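Local coordinates for tetratricopeptide repeat protein (Parabacteroides merdae ATCC 43184, PDB 4R7S) that is of unknown function but, as a helical tetratricopeptide repeat protein, probably serves as a scaffold for binding other proteins or peptides, at residues A[91-102]-A[111-122]. Sequence-based numbering, arbitrary orientation.
Sequences TEKALNDYNTLL and ALYCRGLLYIQL
Tyr-98 enters as a knob among Ala-111, Cys-114, Arg-115 and Leu-118, at the level where the two roughly antiparallel helices bring their backbones nearest. Its CG lies anti to the carbonyl carbon (chi1 -69°), which carries the ring across to the facing helix. The phenol end is packed closely: Tyr-98 OH lies 3.3 Å from Cys-114 CB, and Cys-114 SG stands obliquely off the Tyr-98 ring, 5.2 Å from its centroid. Leu-118 CD1 meets the ring edge. That leucine is itself a knob, fitted between Thr-91, Ala-94, Leu-95 and Tyr-98. Toward the C-terminal end of segment 91-102, Leu-102 CD2 closes on Ala-111 CB and on Leu-112 CG (3.6 Å). At the opposite end Thr-91 CG2 and Leu-122 CD2 meet tip to tip at 3.8 Å.

The one direct hydrogen bond between the segments is made by Arg-115. Its chain, bent at chi3 (64°), brings NH1 to Asn-99 OD1 at 2.9 Å, the bond moderately bent at 148°, with amide and guanidinium planes turned steeply against each other. Apolar packing holds the same side chain: Leu-102 CD1 sits centrally over one guanidinium face, 3.4 Å from Arg-115 CZ, while Leu-95 CD1 packs on Arg-115 CG. A leucine in place of Arg-115 would probably leave Asn-99 OD1 without its donor and Asp-131 without its charge partner. Near Thr-91, a water bonded to OG1 is also reached, weakly, by Gln-121 NE2.

The contact joins two consecutive helices of the tetratricopeptide repeat solenoid. Helix 75-87 also touches Ala-94 and Tyr-98, and its Arg-81 is salt-bridged to Asp-97. Helix 125-138 packs on Leu-112 and Tyr-119 and supplies Asp-131, the salt-bridge partner of Arg-115, while helix 143-156 packs against Ile-120.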
ATOM      1  N   THR A  91       7.120  -4.176  -9.842  1.00 54.62           N
ATOM      2  CA  THR A  91       5.869  -3.707 -10.428  1.00 53.75           C
ATOM      3  C   THR A  91       5.334  -4.637 -11.523  1.00 56.74           C
ATOM      4  O   THR A  91       4.135  -4.919 -11.517  1.00 56.49           O
ATOM      5  CB  THR A  91       6.026  -2.259 -10.925  1.00 62.63           C
ATOM      6  OG1 THR A  91       6.497  -1.464  -9.838  1.00 65.00           O
ATOM      7  CG2 THR A  91       4.713  -1.654 -11.394  1.00 62.03           C
ATOM      8  N   GLU A  92       6.177  -5.110 -12.443  1.00 53.37           N
ATOM      9  CA  GLU A  92       5.668  -5.975 -13.515  1.00 54.53           C
ATOM     10  C   GLU A  92       5.193  -7.315 -12.950  1.00 56.64           C
ATOM     11  O   GLU A  92       4.137  -7.818 -13.352  1.00 55.98           O
ATOM     12  CB  GLU A  92       6.708  -6.183 -14.632  1.00 57.21           C
ATOM     13  CG  GLU A  92       7.066  -4.905 -15.396  1.00 73.23           C
ATOM     14  CD  GLU A  92       5.952  -4.123 -16.081  1.00102.97           C
ATOM     15  OE1 GLU A  92       5.201  -4.723 -16.888  1.00 98.52           O
ATOM     16  OE2 GLU A  92       5.869  -2.893 -15.850  1.00 95.69           O
ATOM     17  N   LYS A  93       5.941  -7.842 -11.964  1.00 51.56           N
ATOM     18  CA  LYS A  93       5.627  -9.100 -11.298  1.00 50.41           C
ATOM     19  C   LYS A  93       4.322  -8.982 -10.476  1.00 51.22           C
ATOM     20  O   LYS A  93       3.501  -9.902 -10.521  1.00 51.56           O
ATOM     21  CB  LYS A  93       6.810  -9.557 -10.433  1.00 52.54           C
ATOM     22  CG  LYS A  93       7.888 -10.245 -11.256  1.00 60.27           C
ATOM     23  CD  LYS A  93       8.950 -10.898 -10.408  1.00 66.51           C
ATOM     24  CE  LYS A  93       9.977 -11.604 -11.259  1.00 72.99           C
ATOM     25  NZ  LYS A  93      11.020 -10.670 -11.746  1.00 81.38           N
ATOM     26  N   ALA A  94       4.100  -7.836  -9.806  1.00 44.10           N
ATOM     27  CA  ALA A  94       2.887  -7.602  -9.026  1.00 42.43           C
ATOM     28  C   ALA A  94       1.680  -7.570  -9.938  1.00 47.33           C
ATOM     29  O   ALA A  94       0.700  -8.262  -9.672  1.00 46.59           O
ATOM     30  CB  ALA A  94       3.002  -6.300  -8.250  1.00 42.05           C
ATOM     31  N   LEU A  95       1.784  -6.799 -11.042  1.00 45.70           N
ATOM     32  CA  LEU A  95       0.766  -6.636 -12.081  1.00 45.90           C
ATOM     33  C   LEU A  95       0.406  -7.995 -12.678  1.00 49.03           C
ATOM     34  O   LEU A  95      -0.779  -8.327 -12.733  1.00 49.29           O
ATOM     35  CB  LEU A  95       1.273  -5.641 -13.169  1.00 46.28           C
ATOM     36  CG  LEU A  95       0.476  -5.469 -14.486  1.00 50.99           C
ATOM     37  CD1 LEU A  95      -0.954  -5.002 -14.248  1.00 50.57           C
ATOM     38  CD2 LEU A  95       1.158  -4.469 -15.390  1.00 51.61           C
ATOM     39  N   ASN A  96       1.420  -8.809 -13.039  1.00 44.14           N
ATOM     40  CA  ASN A  96       1.200 -10.147 -13.593  1.00 44.18           C
ATOM     41  C   ASN A  96       0.347 -11.040 -12.639  1.00 47.88           C
ATOM     42  O   ASN A  96      -0.520 -11.786 -13.118  1.00 47.88           O
ATOM     43  CB  ASN A  96       2.537 -10.830 -13.925  1.00 44.93           C
ATOM     44  CG  ASN A  96       2.409 -12.277 -14.363  1.00 76.16           C
ATOM     45  OD1 ASN A  96       1.678 -12.610 -15.313  1.00 73.64           O
ATOM     46  ND2 ASN A  96       3.084 -13.181 -13.646  1.00 67.30           N
ATOM     47  N   ASP A  97       0.594 -10.963 -11.310  1.00 42.63           N
ATOM     48  CA  ASP A  97      -0.186 -11.733 -10.330  1.00 41.52           C
ATOM     49  C   ASP A  97      -1.649 -11.213 -10.237  1.00 42.94           C
ATOM     50  O   ASP A  97      -2.569 -12.045 -10.144  1.00 41.25           O
ATOM     51  CB  ASP A  97       0.492 -11.732  -8.955  1.00 42.74           C
ATOM     52  CG  ASP A  97       1.567 -12.795  -8.759  1.00 54.26           C
ATOM     53  OD1 ASP A  97       1.781 -13.619  -9.688  1.00 54.57           O
ATOM     54  OD2 ASP A  97       2.192 -12.804  -7.685  1.00 59.36           O
ATOM     55  N   TYR A  98      -1.863  -9.854 -10.325  1.00 37.57           N
ATOM     56  CA  TYR A  98      -3.217  -9.275 -10.338  1.00 36.98           C
ATOM     57  C   TYR A  98      -3.903  -9.670 -11.636  1.00 43.13           C
ATOM     58  O   TYR A  98      -5.105  -9.930 -11.642  1.00 44.00           O
ATOM     59  CB  TYR A  98      -3.224  -7.736 -10.154  1.00 37.57           C
ATOM     60  CG  TYR A  98      -2.811  -7.290  -8.762  1.00 39.03           C
ATOM     61  CD1 TYR A  98      -3.497  -7.738  -7.630  1.00 41.72           C
ATOM     62  CD2 TYR A  98      -1.755  -6.401  -8.576  1.00 37.76           C
ATOM     63  CE1 TYR A  98      -3.102  -7.363  -6.347  1.00 41.34           C
ATOM     64  CE2 TYR A  98      -1.366  -5.997  -7.298  1.00 37.62           C
ATOM     65  CZ  TYR A  98      -2.034  -6.496  -6.185  1.00 44.89           C
ATOM     66  OH  TYR A  98      -1.662  -6.141  -4.911  1.00 40.96           O
ATOM     67  N   ASN A  99      -3.131  -9.784 -12.723  1.00 39.98           N
ATOM     68  CA  ASN A  99      -3.682 -10.205 -14.005  1.00 41.05           C
ATOM     69  C   ASN A  99      -4.141 -11.654 -13.940  1.00 44.95           C
ATOM     70  O   ASN A  99      -5.242 -11.957 -14.384  1.00 44.91           O
ATOM     71  CB  ASN A  99      -2.677 -10.007 -15.115  1.00 42.56           C
ATOM     72  CG  ASN A  99      -2.518  -8.571 -15.518  1.00 55.70           C
ATOM     73  OD1 ASN A  99      -3.294  -7.665 -15.118  1.00 48.93           O
ATOM     74  ND2 ASN A  99      -1.505  -8.345 -16.347  1.00 41.29           N
ATOM     75  N   THR A 100      -3.342 -12.523 -13.326  1.00 42.02           N
ATOM     76  CA  THR A 100      -3.716 -13.922 -13.116  1.00 43.11           C
ATOM     77  C   THR A 100      -4.996 -13.942 -12.270  1.00 47.56           C
ATOM     78  O   THR A 100      -5.994 -14.568 -12.651  1.00 48.74           O
ATOM     79  CB  THR A 100      -2.553 -14.716 -12.444  1.00 47.92           C
ATOM     80  OG1 THR A 100      -1.385 -14.659 -13.267  1.00 46.61           O
ATOM     81  CG2 THR A 100      -2.919 -16.176 -12.160  1.00 43.12           C
ATOM     82  N   LEU A 101      -4.966 -13.223 -11.143  1.00 42.67           N
ATOM     83  CA  LEU A 101      -6.098 -13.140 -10.227  1.00 41.89           C
ATOM     84  C   LEU A 101      -7.375 -12.654 -10.932  1.00 46.45           C
ATOM     85  O   LEU A 101      -8.391 -13.341 -10.862  1.00 46.23           O
ATOM     86  CB  LEU A 101      -5.751 -12.206  -9.047  1.00 40.33           C
ATOM     87  CG  LEU A 101      -6.422 -12.495  -7.750  1.00 42.90           C
ATOM     88  CD1 LEU A 101      -5.679 -11.825  -6.630  1.00 43.79           C
ATOM     89  CD2 LEU A 101      -7.844 -12.023  -7.757  1.00 42.88           C
ATOM     90  N   LEU A 102      -7.306 -11.494 -11.625  1.00 43.56           N
ATOM     91  CA  LEU A 102      -8.457 -10.843 -12.252  1.00 43.63           C
ATOM     92  C   LEU A 102      -8.975 -11.539 -13.532  1.00 49.89           C
ATOM     93  O   LEU A 102     -10.151 -11.385 -13.852  1.00 49.22           O
ATOM     94  CB  LEU A 102      -8.177  -9.347 -12.484  1.00 43.23           C
ATOM     95  CG  LEU A 102      -8.158  -8.546 -11.159  1.00 47.30           C
ATOM     96  CD1 LEU A 102      -7.476  -7.207 -11.301  1.00 46.89           C
ATOM     97  CD2 LEU A 102      -9.564  -8.445 -10.534  1.00 48.23           C
ATOM     98  N   ALA A 111      -8.029  -6.805  -5.618  1.00 39.23           N
ATOM     99  CA  ALA A 111      -7.148  -6.947  -6.779  1.00 40.21           C
ATOM    100  C   ALA A 111      -7.350  -5.771  -7.764  1.00 43.12           C
ATOM    101  O   ALA A 111      -6.365  -5.194  -8.228  1.00 42.22           O
ATOM    102  CB  ALA A 111      -7.403  -8.280  -7.487  1.00 41.48           C
ATOM    103  N   LEU A 112      -8.619  -5.415  -8.046  1.00 39.21           N
ATOM    104  CA  LEU A 112      -8.975  -4.315  -8.937  1.00 39.48           C
ATOM    105  C   LEU A 112      -8.389  -2.998  -8.430  1.00 44.06           C
ATOM    106  O   LEU A 112      -7.794  -2.258  -9.215  1.00 44.28           O
ATOM    107  CB  LEU A 112     -10.502  -4.201  -9.082  1.00 39.15           C
ATOM    108  CG  LEU A 112     -11.190  -5.242  -9.957  1.00 43.28           C
ATOM    109  CD1 LEU A 112     -12.668  -5.283  -9.674  1.00 42.47           C
ATOM    110  CD2 LEU A 112     -10.915  -4.992 -11.447  1.00 46.47           C
ATOM    111  N   TYR A 113      -8.540  -2.728  -7.123  1.00 41.39           N
ATOM    112  CA  TYR A 113      -8.052  -1.502  -6.492  1.00 41.90           C
ATOM    113  C   TYR A 113      -6.543  -1.396  -6.589  1.00 44.42           C
ATOM    114  O   TYR A 113      -6.040  -0.350  -6.982  1.00 44.40           O
ATOM    115  CB  TYR A 113      -8.488  -1.409  -5.023  1.00 43.29           C
ATOM    116  CG  TYR A 113      -8.056  -0.124  -4.347  1.00 45.88           C
ATOM    117  CD1 TYR A 113      -8.568   1.108  -4.749  1.00 48.16           C
ATOM    118  CD2 TYR A 113      -7.149  -0.140  -3.290  1.00 46.45           C
ATOM    119  CE1 TYR A 113      -8.147   2.296  -4.151  1.00 49.64           C
ATOM    120  CE2 TYR A 113      -6.728   1.042  -2.677  1.00 46.90           C
ATOM    121  CZ  TYR A 113      -7.233   2.256  -3.109  1.00 56.70           C
ATOM    122  OH  TYR A 113      -6.835   3.413  -2.488  1.00 62.23           O
ATOM    123  N   CYS A 114      -5.832  -2.475  -6.258  1.00 39.79           N
ATOM    124  CA  CYS A 114      -4.374  -2.513  -6.260  1.00 38.83           C
ATOM    125  C   CYS A 114      -3.816  -2.437  -7.665  1.00 40.54           C
ATOM    126  O   CYS A 114      -2.836  -1.722  -7.869  1.00 40.74           O
ATOM    127  CB  CYS A 114      -3.863  -3.743  -5.521  1.00 39.12           C
ATOM    128  SG  CYS A 114      -4.152  -3.696  -3.736  1.00 42.53           S
ATOM    129  N   ARG A 115      -4.448  -3.118  -8.641  1.00 35.61           N
ATOM    130  CA  ARG A 115      -4.004  -3.054 -10.028  1.00 35.24           C
ATOM    131  C   ARG A 115      -4.234  -1.651 -10.555  1.00 39.43           C
ATOM    132  O   ARG A 115      -3.368  -1.121 -11.256  1.00 38.50           O
ATOM    133  CB  ARG A 115      -4.691  -4.104 -10.919  1.00 35.49           C
ATOM    134  CG  ARG A 115      -3.963  -4.313 -12.258  1.00 35.52           C
ATOM    135  CD  ARG A 115      -4.563  -5.403 -13.126  1.00 43.34           C
ATOM    136  NE  ARG A 115      -5.935  -5.132 -13.581  1.00 40.82           N
ATOM    137  CZ  ARG A 115      -6.629  -5.952 -14.368  1.00 53.39           C
ATOM    138  NH1 ARG A 115      -6.082  -7.080 -14.816  1.00 41.35           N
ATOM    139  NH2 ARG A 115      -7.870  -5.653 -14.716  1.00 38.53           N
ATOM    140  N   GLY A 116      -5.380  -1.062 -10.189  1.00 36.85           N
ATOM    141  CA  GLY A 116      -5.748   0.301 -10.552  1.00 36.82           C
ATOM    142  C   GLY A 116      -4.663   1.293 -10.180  1.00 41.53           C
ATOM    143  O   GLY A 116      -4.212   2.065 -11.028  1.00 42.18           O
ATOM    144  N   LEU A 117      -4.205   1.239  -8.921  1.00 38.37           N
ATOM    145  CA  LEU A 117      -3.116   2.068  -8.401  1.00 38.54           C
ATOM    146  C   LEU A 117      -1.831   1.826  -9.178  1.00 45.81           C
ATOM    147  O   LEU A 117      -1.165   2.803  -9.537  1.00 47.13           O
ATOM    148  CB  LEU A 117      -2.865   1.778  -6.914  1.00 38.35           C
ATOM    149  CG  LEU A 117      -3.976   2.126  -5.916  1.00 43.24           C
ATOM    150  CD1 LEU A 117      -3.532   1.794  -4.497  1.00 43.33           C
ATOM    151  CD2 LEU A 117      -4.385   3.607  -5.999  1.00 43.59           C
ATOM    152  N   LEU A 118      -1.475   0.526  -9.439  1.00 42.20           N
ATOM    153  CA  LEU A 118      -0.274   0.163 -10.203  1.00 42.10           C
ATOM    154  C   LEU A 118      -0.299   0.791 -11.574  1.00 46.35           C
ATOM    155  O   LEU A 118       0.739   1.274 -12.042  1.00 47.59           O
ATOM    156  CB  LEU A 118      -0.114  -1.353 -10.376  1.00 42.50           C
ATOM    157  CG  LEU A 118       0.478  -2.156  -9.252  1.00 48.01           C
ATOM    158  CD1 LEU A 118       0.667  -3.578  -9.701  1.00 48.85           C
ATOM    159  CD2 LEU A 118       1.831  -1.590  -8.798  1.00 52.37           C
ATOM    160  N   TYR A 119      -1.480   0.765 -12.230  1.00 40.63           N
ATOM    161  CA  TYR A 119      -1.659   1.323 -13.555  1.00 40.97           C
ATOM    162  C   TYR A 119      -1.431   2.847 -13.521  1.00 48.54           C
ATOM    163  O   TYR A 119      -0.885   3.399 -14.484  1.00 50.27           O
ATOM    164  CB  TYR A 119      -3.053   0.979 -14.118  1.00 41.13           C
ATOM    165  CG  TYR A 119      -3.176  -0.382 -14.782  1.00 42.58           C
ATOM    166  CD1 TYR A 119      -2.145  -0.896 -15.570  1.00 44.87           C
ATOM    167  CD2 TYR A 119      -4.359  -1.117 -14.696  1.00 42.80           C
ATOM    168  CE1 TYR A 119      -2.274  -2.124 -16.225  1.00 43.73           C
ATOM    169  CE2 TYR A 119      -4.498  -2.343 -15.344  1.00 44.00           C
ATOM    170  CZ  TYR A 119      -3.450  -2.846 -16.105  1.00 48.73           C
ATOM    171  OH  TYR A 119      -3.587  -4.046 -16.760  1.00 43.58           O
ATOM    172  N   ILE A 120      -1.808   3.519 -12.399  1.00 43.77           N
ATOM    173  CA  ILE A 120      -1.597   4.961 -12.246  1.00 42.55           C
ATOM    174  C   ILE A 120      -0.083   5.196 -12.243  1.00 48.94           C
ATOM    175  O   ILE A 120       0.420   5.969 -13.056  1.00 50.56           O
ATOM    176  CB  ILE A 120      -2.300   5.557 -10.995  1.00 43.71           C
ATOM    177  CG1 ILE A 120      -3.822   5.623 -11.165  1.00 42.03           C
ATOM    178  CG2 ILE A 120      -1.739   6.944 -10.655  1.00 46.40           C
ATOM    179  CD1 ILE A 120      -4.583   5.892  -9.841  1.00 38.58           C
ATOM    180  N   GLN A 121       0.626   4.468 -11.376  1.00 44.64           N
ATOM    181  CA  GLN A 121       2.073   4.517 -11.208  1.00 44.71           C
ATOM    182  C   GLN A 121       2.793   4.228 -12.521  1.00 51.66           C
ATOM    183  O   GLN A 121       3.823   4.842 -12.776  1.00 52.59           O
ATOM    184  CB  GLN A 121       2.490   3.520 -10.130  1.00 45.59           C
ATOM    185  CG  GLN A 121       3.979   3.447  -9.827  1.00 60.61           C
ATOM    186  CD  GLN A 121       4.299   2.425  -8.763  1.00 78.68           C
ATOM    187  OE1 GLN A 121       3.461   2.051  -7.923  1.00 77.79           O
ATOM    188  NE2 GLN A 121       5.538   1.969  -8.762  1.00 67.99           N
ATOM    189  N   LEU A 122       2.237   3.346 -13.365  1.00 50.21           N
ATOM    190  CA  LEU A 122       2.844   2.985 -14.650  1.00 50.91           C
ATOM    191  C   LEU A 122       2.402   3.910 -15.787  1.00 56.24           C
ATOM    192  O   LEU A 122       2.638   3.563 -16.952  1.00 57.27           O
ATOM    193  CB  LEU A 122       2.517   1.533 -15.017  1.00 51.13           C
ATOM    194  CG  LEU A 122       3.262   0.424 -14.246  1.00 56.91           C
ATOM    195  CD1 LEU A 122       2.766  -0.956 -14.672  1.00 56.71           C
ATOM    196  CD2 LEU A 122       4.765   0.480 -14.486  1.00 61.34           C
TER
HETATM  197  O   HOH W   1       5.685  -0.820  -6.869  1.00 63.94           O